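PDB 6Y56: nucleotidyl transferase AbiEii/AbiGii toxin family protein from Mycobacterium tuberculosis, which probably acts as a nucleotidyltransferase toxin of a toxin-antitoxin system, of the kind that blocks growth by adding nucleotides to tRNA acceptor stems. Local coordinates for residues E163-Y174 against D182-T193; L54-V62 against E138-P146. All coordinates share one frame; numbering follows the deposited sequence.

Contact 1. Residues E163-Y174 against D182-T193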
loop_
_atom_site.group_PDB
_atom_site.type_symbol
_atom_site.label_atom_id
_atom_site.label_comp_id
_atom_site.label_asym_id
_atom_site.label_seq_id
_atom_site.Cartn_x
_atom_site.Cartn_y
_atom_site.Cartn_z
ATOM N N GLU A 163 7.105 -7.829 4.439
ATOM C CA GLU A 163 5.801 -8.419 4.177
ATOM C C GLU A 163 4.956 -8.549 5.444
ATOM O O GLU A 163 3.746 -8.318 5.403
ATOM C CB GLU A 163 5.954 -9.762 3.467
ATOM C CG GLU A 163 4.624 -10.295 3.012
ATOM C CD GLU A 163 4.736 -11.470 2.070
ATOM O OE1 GLU A 163 5.800 -11.634 1.432
ATOM O OE2 GLU A 163 3.735 -12.211 1.958
ATOM N N ALA A 164 5.564 -8.920 6.573
ATOM C CA ALA A 164 4.801 -9.019 7.818
ATOM C C ALA A 164 4.241 -7.663 8.221
ATOM O O ALA A 164 3.124 -7.572 8.749
ATOM C CB ALA A 164 5.688 -9.552 8.939
ATOM N N GLU A 165 5.017 -6.597 8.001
ATOM C CA GLU A 165 4.558 -5.258 8.340
ATOM C C GLU A 165 3.479 -4.777 7.374
ATOM O O GLU A 165 2.537 -4.099 7.785
ATOM C CB GLU A 165 5.743 -4.295 8.400
ATOM C CG GLU A 165 5.371 -2.914 8.899
ATOM C CD GLU A 165 6.540 -2.160 9.482
ATOM O OE1 GLU A 165 7.706 -2.537 9.219
ATOM O OE2 GLU A 165 6.297 -1.177 10.205
ATOM N N ALA A 166 3.602 -5.105 6.086
ATOM C CA ALA A 166 2.552 -4.740 5.139
ATOM C C ALA A 166 1.228 -5.389 5.520
ATOM O O ALA A 166 0.167 -4.749 5.462
ATOM C CB ALA A 166 2.958 -5.165 3.725
ATOM N N CYS A 167 1.277 -6.656 5.938
ATOM C CA CYS A 167 0.061 -7.339 6.351
ATOM C C CYS A 167 -0.515 -6.697 7.613
ATOM O O CYS A 167 -1.723 -6.430 7.686
ATOM C CB CYS A 167 0.367 -8.819 6.557
ATOM S SG CYS A 167 -1.089 -9.831 6.837
ATOM N N ALA A 168 0.344 -6.375 8.587
ATOM C CA ALA A 168 -0.126 -5.721 9.808
ATOM C C ALA A 168 -0.755 -4.362 9.508
ATOM O O ALA A 168 -1.777 -4.003 10.104
ATOM C CB ALA A 168 1.025 -5.583 10.809
ATOM N N GLU A 169 -0.166 -3.593 8.580
ATOM C CA GLU A 169 -0.752 -2.308 8.215
ATOM C C GLU A 169 -2.111 -2.487 7.549
ATOM O O GLU A 169 -3.047 -1.717 7.806
ATOM C CB GLU A 169 0.200 -1.530 7.305
ATOM C CG GLU A 169 1.415 -0.993 8.040
ATOM C CD GLU A 169 2.040 0.220 7.382
ATOM O OE1 GLU A 169 1.702 0.534 6.221
ATOM O OE2 GLU A 169 2.887 0.853 8.035
ATOM N N LYS A 170 -2.249 -3.503 6.701
ATOM C CA LYS A 170 -3.541 -3.754 6.071
ATOM C C LYS A 170 -4.586 -4.112 7.107
ATOM O O LYS A 170 -5.715 -3.609 7.064
ATOM C CB LYS A 170 -3.416 -4.883 5.049
ATOM C CG LYS A 170 -2.800 -4.485 3.724
ATOM C CD LYS A 170 -3.797 -3.703 2.883
ATOM C CE LYS A 170 -3.099 -3.103 1.689
ATOM N NZ LYS A 170 -4.093 -2.426 0.832
ATOM N N LEU A 171 -4.216 -4.955 8.069
ATOM C CA LEU A 171 -5.144 -5.334 9.124
ATOM C C LEU A 171 -5.498 -4.154 10.015
ATOM O O LEU A 171 -6.615 -4.082 10.550
ATOM C CB LEU A 171 -4.515 -6.444 9.961
ATOM C CG LEU A 171 -4.351 -7.798 9.279
ATOM C CD1 LEU A 171 -3.414 -8.706 10.075
ATOM C CD2 LEU A 171 -5.725 -8.435 9.071
ATOM N N ALA A 172 -4.547 -3.244 10.219
ATOM C CA ALA A 172 -4.812 -2.071 11.042
ATOM C C ALA A 172 -5.846 -1.163 10.396
ATOM O O ALA A 172 -6.702 -0.600 11.084
ATOM C CB ALA A 172 -3.509 -1.317 11.313
ATOM N N ARG A 173 -5.792 -1.000 9.086
ATOM C CA ARG A 173 -6.833 -0.206 8.441
ATOM C C ARG A 173 -8.149 -0.968 8.365
ATOM O O ARG A 173 -9.219 -0.385 8.585
ATOM C CB ARG A 173 -6.395 0.227 7.054
ATOM C CG ARG A 173 -7.485 1.040 6.362
ATOM C CD ARG A 173 -6.903 1.982 5.336
ATOM N NE ARG A 173 -6.460 1.255 4.157
ATOM C CZ ARG A 173 -5.694 1.778 3.209
ATOM N NH1 ARG A 173 -5.273 3.031 3.317
ATOM N NH2 ARG A 173 -5.343 1.045 2.161
ATOM N N TYR A 174 -8.085 -2.268 8.054
ATOM C CA TYR A 174 -9.283 -3.101 7.987
ATOM C C TYR A 174 -10.064 -3.042 9.286
ATOM O O TYR A 174 -11.302 -3.089 9.275
ATOM C CB TYR A 174 -8.833 -4.531 7.697
ATOM C CG TYR A 174 -9.874 -5.507 7.211
ATOM C CD1 TYR A 174 -10.367 -5.455 5.915
ATOM C CD2 TYR A 174 -10.305 -6.535 8.033
ATOM C CE1 TYR A 174 -11.299 -6.388 5.469
ATOM C CE2 TYR A 174 -11.224 -7.465 7.602
ATOM C CZ TYR A 174 -11.715 -7.385 6.329
ATOM O OH TYR A 174 -12.639 -8.325 5.919
ATOM N N ASP A 182 -8.486 -3.392 0.288
ATOM C CA ASP A 182 -7.767 -4.017 1.392
ATOM C C ASP A 182 -8.169 -5.479 1.536
ATOM O O ASP A 182 -7.323 -6.334 1.815
ATOM C CB ASP A 182 -8.060 -3.298 2.703
ATOM C CG ASP A 182 -7.365 -1.954 2.825
ATOM O OD1 ASP A 182 -6.472 -1.642 2.013
ATOM O OD2 ASP A 182 -7.751 -1.193 3.738
ATOM N N LEU A 183 -9.462 -5.783 1.365
ATOM C CA LEU A 183 -9.906 -7.174 1.396
ATOM C C LEU A 183 -9.200 -7.998 0.325
ATOM O O LEU A 183 -8.748 -9.120 0.584
ATOM C CB LEU A 183 -11.420 -7.222 1.192
ATOM C CG LEU A 183 -12.061 -8.610 1.067
ATOM C CD1 LEU A 183 -11.876 -9.406 2.356
ATOM C CD2 LEU A 183 -13.532 -8.467 0.723
ATOM N N TYR A 184 -9.108 -7.463 -0.895
ATOM C CA TYR A 184 -8.393 -8.158 -1.959
ATOM C C TYR A 184 -6.949 -8.451 -1.554
ATOM O O TYR A 184 -6.437 -9.559 -1.759
ATOM C CB TYR A 184 -8.432 -7.326 -3.250
ATOM C CG TYR A 184 -7.676 -7.984 -4.370
ATOM C CD1 TYR A 184 -6.299 -7.809 -4.513
ATOM C CD2 TYR A 184 -8.327 -8.827 -5.262
ATOM C CE1 TYR A 184 -5.600 -8.431 -5.519
ATOM C CE2 TYR A 184 -7.631 -9.459 -6.280
ATOM C CZ TYR A 184 -6.269 -9.264 -6.393
ATOM O OH TYR A 184 -5.576 -9.906 -7.402
ATOM N N ASP A 185 -6.254 -7.443 -1.021
ATOM C CA ASP A 185 -4.849 -7.628 -0.668
ATOM C C ASP A 185 -4.694 -8.638 0.462
ATOM O O ASP A 185 -3.786 -9.472 0.430
ATOM C CB ASP A 185 -4.214 -6.284 -0.302
ATOM C CG ASP A 185 -4.142 -5.312 -1.478
ATOM O OD1 ASP A 185 -4.273 -5.727 -2.656
ATOM O OD2 ASP A 185 -3.958 -4.108 -1.201
ATOM N N LEU A 186 -5.586 -8.587 1.452
ATOM C CA LEU A 186 -5.535 -9.558 2.540
ATOM C C LEU A 186 -5.803 -10.962 2.033
ATOM O O LEU A 186 -5.241 -11.929 2.565
ATOM C CB LEU A 186 -6.542 -9.185 3.627
ATOM C CG LEU A 186 -6.104 -8.003 4.496
ATOM C CD1 LEU A 186 -7.278 -7.546 5.331
ATOM C CD2 LEU A 186 -4.933 -8.391 5.372
ATOM N N ASN A 187 -6.659 -11.094 1.012
ATOM C CA ASN A 187 -6.884 -12.400 0.405
ATOM C C ASN A 187 -5.604 -12.961 -0.201
ATOM O O ASN A 187 -5.383 -14.177 -0.158
ATOM C CB ASN A 187 -8.006 -12.308 -0.631
ATOM C CG ASN A 187 -8.356 -13.653 -1.233
ATOM O OD1 ASN A 187 -8.945 -14.499 -0.567
ATOM N ND2 ASN A 187 -8.001 -13.851 -2.494
ATOM N N HIS A 188 -4.743 -12.098 -0.763
ATOM C CA HIS A 188 -3.437 -12.558 -1.227
ATOM C C HIS A 188 -2.530 -12.920 -0.065
ATOM O O HIS A 188 -1.857 -13.952 -0.110
ATOM C CB HIS A 188 -2.779 -11.505 -2.115
ATOM C CG HIS A 188 -3.145 -11.630 -3.554
ATOM N ND1 HIS A 188 -2.641 -12.622 -4.369
ATOM C CD2 HIS A 188 -3.973 -10.889 -4.325
ATOM C CE1 HIS A 188 -3.147 -12.484 -5.583
ATOM N NE2 HIS A 188 -3.956 -11.439 -5.583
ATOM N N PHE A 189 -2.482 -12.089 0.985
ATOM C CA PHE A 189 -1.641 -12.444 2.126
ATOM C C PHE A 189 -2.065 -13.791 2.691
ATOM O O PHE A 189 -1.222 -14.591 3.114
ATOM C CB PHE A 189 -1.703 -11.375 3.223
ATOM C CG PHE A 189 -0.911 -10.135 2.930
ATOM C CD1 PHE A 189 0.465 -10.166 2.822
ATOM C CD2 PHE A 189 -1.558 -8.929 2.767
ATOM C CE1 PHE A 189 1.178 -9.009 2.545
ATOM C CE2 PHE A 189 -0.854 -7.769 2.505
ATOM C CZ PHE A 189 0.514 -7.807 2.387
ATOM N N ALA A 190 -3.368 -14.075 2.659
ATOM C CA ALA A 190 -3.884 -15.331 3.188
ATOM C C ALA A 190 -3.430 -16.540 2.387
ATOM O O ALA A 190 -3.518 -17.665 2.893
ATOM C CB ALA A 190 -5.409 -15.280 3.237
ATOM N N SER A 191 -2.971 -16.341 1.156
ATOM C CA SER A 191 -2.463 -17.422 0.321
ATOM C C SER A 191 -0.954 -17.588 0.422
ATOM O O SER A 191 -0.400 -18.487 -0.219
ATOM C CB SER A 191 -2.848 -17.189 -1.144
ATOM O OG SER A 191 -2.027 -16.186 -1.709
ATOM N N ARG A 192 -0.279 -16.749 1.197
ATOM C CA ARG A 192 1.170 -16.752 1.316
ATOM C C ARG A 192 1.568 -17.147 2.731
ATOM O O ARG A 192 0.731 -17.248 3.631
ATOM C CB ARG A 192 1.730 -15.369 0.953
ATOM C CG ARG A 192 1.458 -14.991 -0.508
ATOM C CD ARG A 192 1.670 -13.505 -0.794
ATOM N NE ARG A 192 3.050 -13.095 -0.571
ATOM C CZ ARG A 192 4.012 -13.178 -1.482
ATOM N NH1 ARG A 192 3.747 -13.649 -2.694
ATOM N NH2 ARG A 192 5.239 -12.787 -1.175
ATOM N N THR A 193 2.864 -17.394 2.918
ATOM C CA THR A 193 3.367 -17.668 4.257
ATOM C C THR A 193 3.162 -16.439 5.129
ATOM O O THR A 193 3.428 -15.315 4.702
ATOM C CB THR A 193 4.853 -18.020 4.191
ATOM O OG1 THR A 193 5.006 -19.300 3.568
ATOM C CG2 THR A 193 5.450 -18.076 5.589
HETATM O O HOH W 1 2.000 -12.890 3.906
HETATM O O HOH W 2 5.105 -14.762 2.543
#
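Phe189 lies flat on Cys167: the CB of Cys167 stands 3.9 Å from the centroid of the Phe189 ring, almost over its middle, a CH-pi contact with the sulfur oblique beside it. With SG swung opposite the backbone N (chi1 -172°), Cys167 brings its sulfur to 3.9 Å from Phe189 CG. Glu163 CG arrives at the edge of the same ring, near its plane. Ala166, small enough to let the ring in, meets CZ with its CB. Next along, Leu186 reaches with CD2 to Leu171 and sets CD1 over one face of Tyr174. Helices 163-174 and 180-189 thus form a helical hairpin; the axes of 163-174 and 182-189 approach to 10.0 Å and run roughly antiparallel, at 142°, with Lys170, Leu186 and Phe189 packing knobs-into-holes. Lys170 bends at chi2 and runs past Leu186 and Phe189 to an acidic end: NZ bonds Asp182 OD1 at 2.8 Å and Asp185 OD2 at 2.6 Å, both on the anti side. Arg173 takes the syn side of Asp182, its guanidinium nearly coplanar with the carboxylate, and Arg64 gives Asp185 OD2 a second cationic partner. The other end is more open to solvent, though its salt bridge is straight. There Arg192, which closes the type I turn begun at Phe189, grips Glu163 side-on through NE and NH2, with planes 33° apart, and two waters each bridge Glu163 OE2 to Thr193 O.

Contact 2. Residues L54-V62 against E138-P146; sequences LRKCRLGNV and ELLAFIQLP
Arg58 and Glu138 supply the ionic part of this contact. The arginine meets the carboxylate end-on: NH1 and NH2 both donate to OE1 of Glu138, each at 2.9 Å, and the oxygen lies near the guanidinium plane. The bonds are bent, 142° and 146°, as expected when two donors converge on one acceptor. An extended chain from CG to NE gives Arg58 the length to reach the strand, and its NH2 also bonds Val161 O.

Backbone polar groups make the second kind of link. Ile143 N donates to Lys56 O at 2.9 Å, and the CA of Phe142 adds a CH···O contact to that same carbonyl. Water 3 joins Lys56 O to Ile143 O; water 4 joins Cys57 O to Ala141 O. The wide pi-type turn at 55-59 pairs Gly60 N with Arg55 O, leaving the carbonyl of Lys56 to these partners, while Cys57 O lies in the final turn.

Van der Waals packing fills the rest. Leu140 CD1 sits over the centre of one guanidinium face of Arg58, 3.6 Å from CZ, and CB of Cys57 touches this leucine. The aliphatic part of Lys56 runs alongside Phe142, pointing the same way, while its NZ goes on to Asp25 and Asp29. Ile143 lays CG1 against the backbone of Cys57, and its CB lies 3.9 Å from Gly60 CA, where glycine suits both the close approach and the positive phi. Leu145 spreads its methyls between Arg55 and Asn61.

The helix, crossing the strand at 86°, is therefore joined to segment 138-146 by direct and water-bridged bonds from its last-turn carbonyls, largely through residues that follow the strand, and the charge of Arg58 is probably balanced by Glu138 while its flat face is spent on leucine.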
loop_
_atom_site.group_PDB
_atom_site.type_symbol
_atom_site.label_atom_id
_atom_site.label_comp_id
_atom_site.label_asym_id
_atom_site.label_seq_id
_atom_site.Cartn_x
_atom_site.Cartn_y
_atom_site.Cartn_z
ATOM N N LEU A 54 2.945 -4.000 -3.058
ATOM C CA LEU A 54 2.595 -5.406 -3.207
ATOM C C LEU A 54 2.432 -5.766 -4.676
ATOM O O LEU A 54 2.962 -6.788 -5.136
ATOM C CB LEU A 54 1.321 -5.694 -2.412
ATOM C CG LEU A 54 0.742 -7.097 -2.311
ATOM C CD1 LEU A 54 1.649 -7.993 -1.481
ATOM C CD2 LEU A 54 -0.669 -7.019 -1.716
ATOM N N ARG A 55 1.748 -4.910 -5.439
ATOM C CA ARG A 55 1.604 -5.116 -6.877
ATOM C C ARG A 55 2.957 -5.108 -7.579
ATOM O O ARG A 55 3.273 -6.020 -8.350
ATOM C CB ARG A 55 0.706 -4.030 -7.465
ATOM C CG ARG A 55 0.881 -3.851 -8.958
ATOM C CD ARG A 55 0.335 -5.013 -9.769
ATOM N NE ARG A 55 0.586 -4.758 -11.185
ATOM C CZ ARG A 55 -0.142 -5.228 -12.193
ATOM N NH1 ARG A 55 -1.179 -6.032 -11.971
ATOM N NH2 ARG A 55 0.185 -4.896 -13.438
ATOM N N LYS A 56 3.772 -4.082 -7.336
ATOM C CA LYS A 56 4.974 -3.906 -8.156
ATOM C C LYS A 56 6.024 -4.964 -7.858
ATOM O O LYS A 56 6.722 -5.424 -8.773
ATOM C CB LYS A 56 5.612 -2.534 -7.918
ATOM C CG LYS A 56 4.724 -1.347 -8.218
ATOM C CD LYS A 56 4.213 -1.371 -9.643
ATOM C CE LYS A 56 3.443 -0.092 -9.959
ATOM N NZ LYS A 56 2.998 -0.045 -11.385
ATOM N N CYS A 57 6.181 -5.333 -6.592
ATOM C CA CYS A 57 7.382 -6.017 -6.152
ATOM C C CYS A 57 7.119 -7.400 -5.579
ATOM O O CYS A 57 8.081 -8.127 -5.306
ATOM C CB CYS A 57 8.105 -5.148 -5.110
ATOM S SG CYS A 57 8.798 -3.629 -5.839
ATOM N N ARG A 58 5.859 -7.791 -5.403
ATOM C CA ARG A 58 5.573 -9.126 -4.904
ATOM C C ARG A 58 4.605 -9.902 -5.781
ATOM O O ARG A 58 4.822 -11.097 -6.003
ATOM C CB ARG A 58 5.039 -9.031 -3.475
ATOM C CG ARG A 58 6.048 -8.403 -2.509
ATOM C CD ARG A 58 5.682 -8.658 -1.068
ATOM N NE ARG A 58 6.485 -7.866 -0.143
ATOM C CZ ARG A 58 7.688 -8.193 0.306
ATOM N NH1 ARG A 58 8.270 -9.327 -0.094
ATOM N NH2 ARG A 58 8.312 -7.375 1.160
ATOM N N LEU A 59 3.552 -9.269 -6.292
ATOM C CA LEU A 59 2.521 -9.991 -7.032
ATOM C C LEU A 59 2.621 -9.835 -8.542
ATOM O O LEU A 59 2.377 -10.806 -9.269
ATOM C CB LEU A 59 1.122 -9.553 -6.573
ATOM C CG LEU A 59 0.815 -9.735 -5.087
ATOM C CD1 LEU A 59 -0.612 -9.291 -4.800
ATOM C CD2 LEU A 59 1.012 -11.181 -4.626
ATOM N N GLY A 60 2.923 -8.643 -9.038
ATOM C CA GLY A 60 2.872 -8.410 -10.470
ATOM C C GLY A 60 1.495 -8.735 -11.015
ATOM O O GLY A 60 0.468 -8.323 -10.470
ATOM N N ASN A 61 1.479 -9.475 -12.125
ATOM C CA ASN A 61 0.239 -9.825 -12.873
ATOM C C ASN A 61 -0.739 -10.671 -12.049
ATOM O O ASN A 61 -1.915 -10.731 -12.445
ATOM C CB ASN A 61 0.570 -10.494 -14.208
ATOM C CG ASN A 61 1.263 -11.829 -14.040
ATOM O OD1 ASN A 61 0.875 -12.813 -14.662
ATOM N ND2 ASN A 61 2.288 -11.880 -13.205
ATOM N N VAL A 62 -0.290 -11.323 -10.976
ATOM C CA VAL A 62 -1.238 -12.150 -10.170
ATOM C C VAL A 62 -2.061 -11.238 -9.249
ATOM O O VAL A 62 -3.012 -11.731 -8.634
ATOM C CB VAL A 62 -0.535 -13.276 -9.387
ATOM C CG1 VAL A 62 0.265 -14.190 -10.301
ATOM C CG2 VAL A 62 0.338 -12.736 -8.268
ATOM N N GLU A 138 12.900 -4.419 2.721
ATOM C CA GLU A 138 13.428 -5.458 1.857
ATOM C C GLU A 138 13.600 -4.796 0.510
ATOM O O GLU A 138 12.637 -4.368 -0.132
ATOM C CB GLU A 138 12.432 -6.599 1.762
ATOM C CG GLU A 138 12.979 -7.856 1.096
ATOM C CD GLU A 138 11.994 -9.003 1.006
ATOM O OE1 GLU A 138 10.804 -8.801 1.306
ATOM O OE2 GLU A 138 12.428 -10.109 0.636
ATOM N N LEU A 139 14.847 -4.861 0.027
ATOM C CA LEU A 139 15.232 -4.337 -1.309
ATOM C C LEU A 139 14.696 -5.307 -2.364
ATOM O O LEU A 139 15.200 -6.443 -2.443
ATOM C CB LEU A 139 16.756 -4.248 -1.393
ATOM C CG LEU A 139 17.285 -3.633 -2.684
ATOM C CD1 LEU A 139 16.861 -2.178 -2.797
ATOM C CD2 LEU A 139 18.798 -3.763 -2.768
ATOM N N LEU A 140 13.749 -4.852 -3.178
ATOM C CA LEU A 140 13.117 -5.777 -4.148
ATOM C C LEU A 140 13.120 -5.216 -5.568
ATOM O O LEU A 140 12.960 -4.007 -5.754
ATOM C CB LEU A 140 11.658 -5.999 -3.734
ATOM C CG LEU A 140 11.407 -6.779 -2.446
ATOM C CD1 LEU A 140 9.912 -6.892 -2.182
ATOM C CD2 LEU A 140 12.035 -8.158 -2.524
ATOM N N ALA A 141 13.347 -6.113 -6.517
ATOM C CA ALA A 141 13.107 -5.830 -7.925
ATOM C C ALA A 141 11.602 -5.810 -8.219
ATOM O O ALA A 141 10.788 -6.353 -7.471
ATOM C CB ALA A 141 13.783 -6.875 -8.835
ATOM N N PHE A 142 11.233 -5.147 -9.316
ATOM C CA PHE A 142 9.871 -5.264 -9.818
ATOM C C PHE A 142 9.666 -6.657 -10.406
ATOM O O PHE A 142 10.569 -7.218 -11.038
ATOM C CB PHE A 142 9.638 -4.262 -10.949
ATOM C CG PHE A 142 9.454 -2.837 -10.490
ATOM C CD1 PHE A 142 10.412 -2.175 -9.727
ATOM C CD2 PHE A 142 8.309 -2.156 -10.836
ATOM C CE1 PHE A 142 10.209 -0.841 -9.326
ATOM C CE2 PHE A 142 8.107 -0.831 -10.449
ATOM C CZ PHE A 142 9.049 -0.179 -9.696
ATOM N N ILE A 143 8.491 -7.240 -10.163
ATOM C CA ILE A 143 8.119 -8.477 -10.848
ATOM C C ILE A 143 8.066 -8.186 -12.339
ATOM O O ILE A 143 7.420 -7.224 -12.772
ATOM C CB ILE A 143 6.762 -8.967 -10.325
ATOM C CG1 ILE A 143 6.799 -9.175 -8.805
ATOM C CG2 ILE A 143 6.335 -10.223 -11.057
ATOM C CD1 ILE A 143 7.683 -10.328 -8.372
ATOM N N GLN A 144 8.767 -8.995 -13.129
ATOM C CA GLN A 144 8.888 -8.720 -14.559
ATOM C C GLN A 144 7.579 -9.008 -15.282
ATOM O O GLN A 144 7.002 -10.091 -15.145
ATOM C CB GLN A 144 10.007 -9.565 -15.162
ATOM C CG GLN A 144 11.394 -9.108 -14.748
ATOM C CD GLN A 144 12.503 -9.983 -15.305
ATOM O OE1 GLN A 144 12.248 -11.018 -15.923
ATOM N NE2 GLN A 144 13.746 -9.576 -15.074
ATOM N N LEU A 145 7.110 -8.032 -16.054
ATOM C CA LEU A 145 5.879 -8.136 -16.820
ATOM C C LEU A 145 6.178 -7.820 -18.278
ATOM O O LEU A 145 7.114 -7.075 -18.569
ATOM C CB LEU A 145 4.825 -7.152 -16.288
ATOM C CG LEU A 145 4.448 -7.309 -14.811
ATOM C CD1 LEU A 145 3.362 -6.300 -14.437
ATOM C CD2 LEU A 145 3.997 -8.723 -14.495
ATOM N N PRO A 146 5.402 -8.372 -19.215
ATOM C CA PRO A 146 5.720 -8.178 -20.644
ATOM C C PRO A 146 5.867 -6.727 -21.091
ATOM O O PRO A 146 6.798 -6.401 -21.839
ATOM C CB PRO A 146 4.560 -8.895 -21.348
ATOM C CG PRO A 146 4.186 -9.986 -20.401
ATOM C CD PRO A 146 4.342 -9.376 -19.017
HETATM O O HOH W 3 5.679 -5.608 -11.445
HETATM O O HOH W 4 10.590 -8.724 -6.247
#

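How the contacts relate
The centres of the two contacts lie about 16 Å apart, and both belong to the AbiEii-type nucleotidyltransferase region. Along the chain they come in series: contact 2 joins helix 50-59 to strand 138-141 of a two-stranded antiparallel sheet, and strand 157-160, which completes that sheet, leads into helix 163-174 of contact 1. They also touch directly. Leu59 packs on His188, and Leu54 reaches Asp185 and Phe189, so helix 50-59 lies against helix 180-189 as well as against the strand. Helix 50-59, which follows strand 47-49 at the edge of the six-stranded mixed sheet, therefore touches both the small sheet and the helical hairpin.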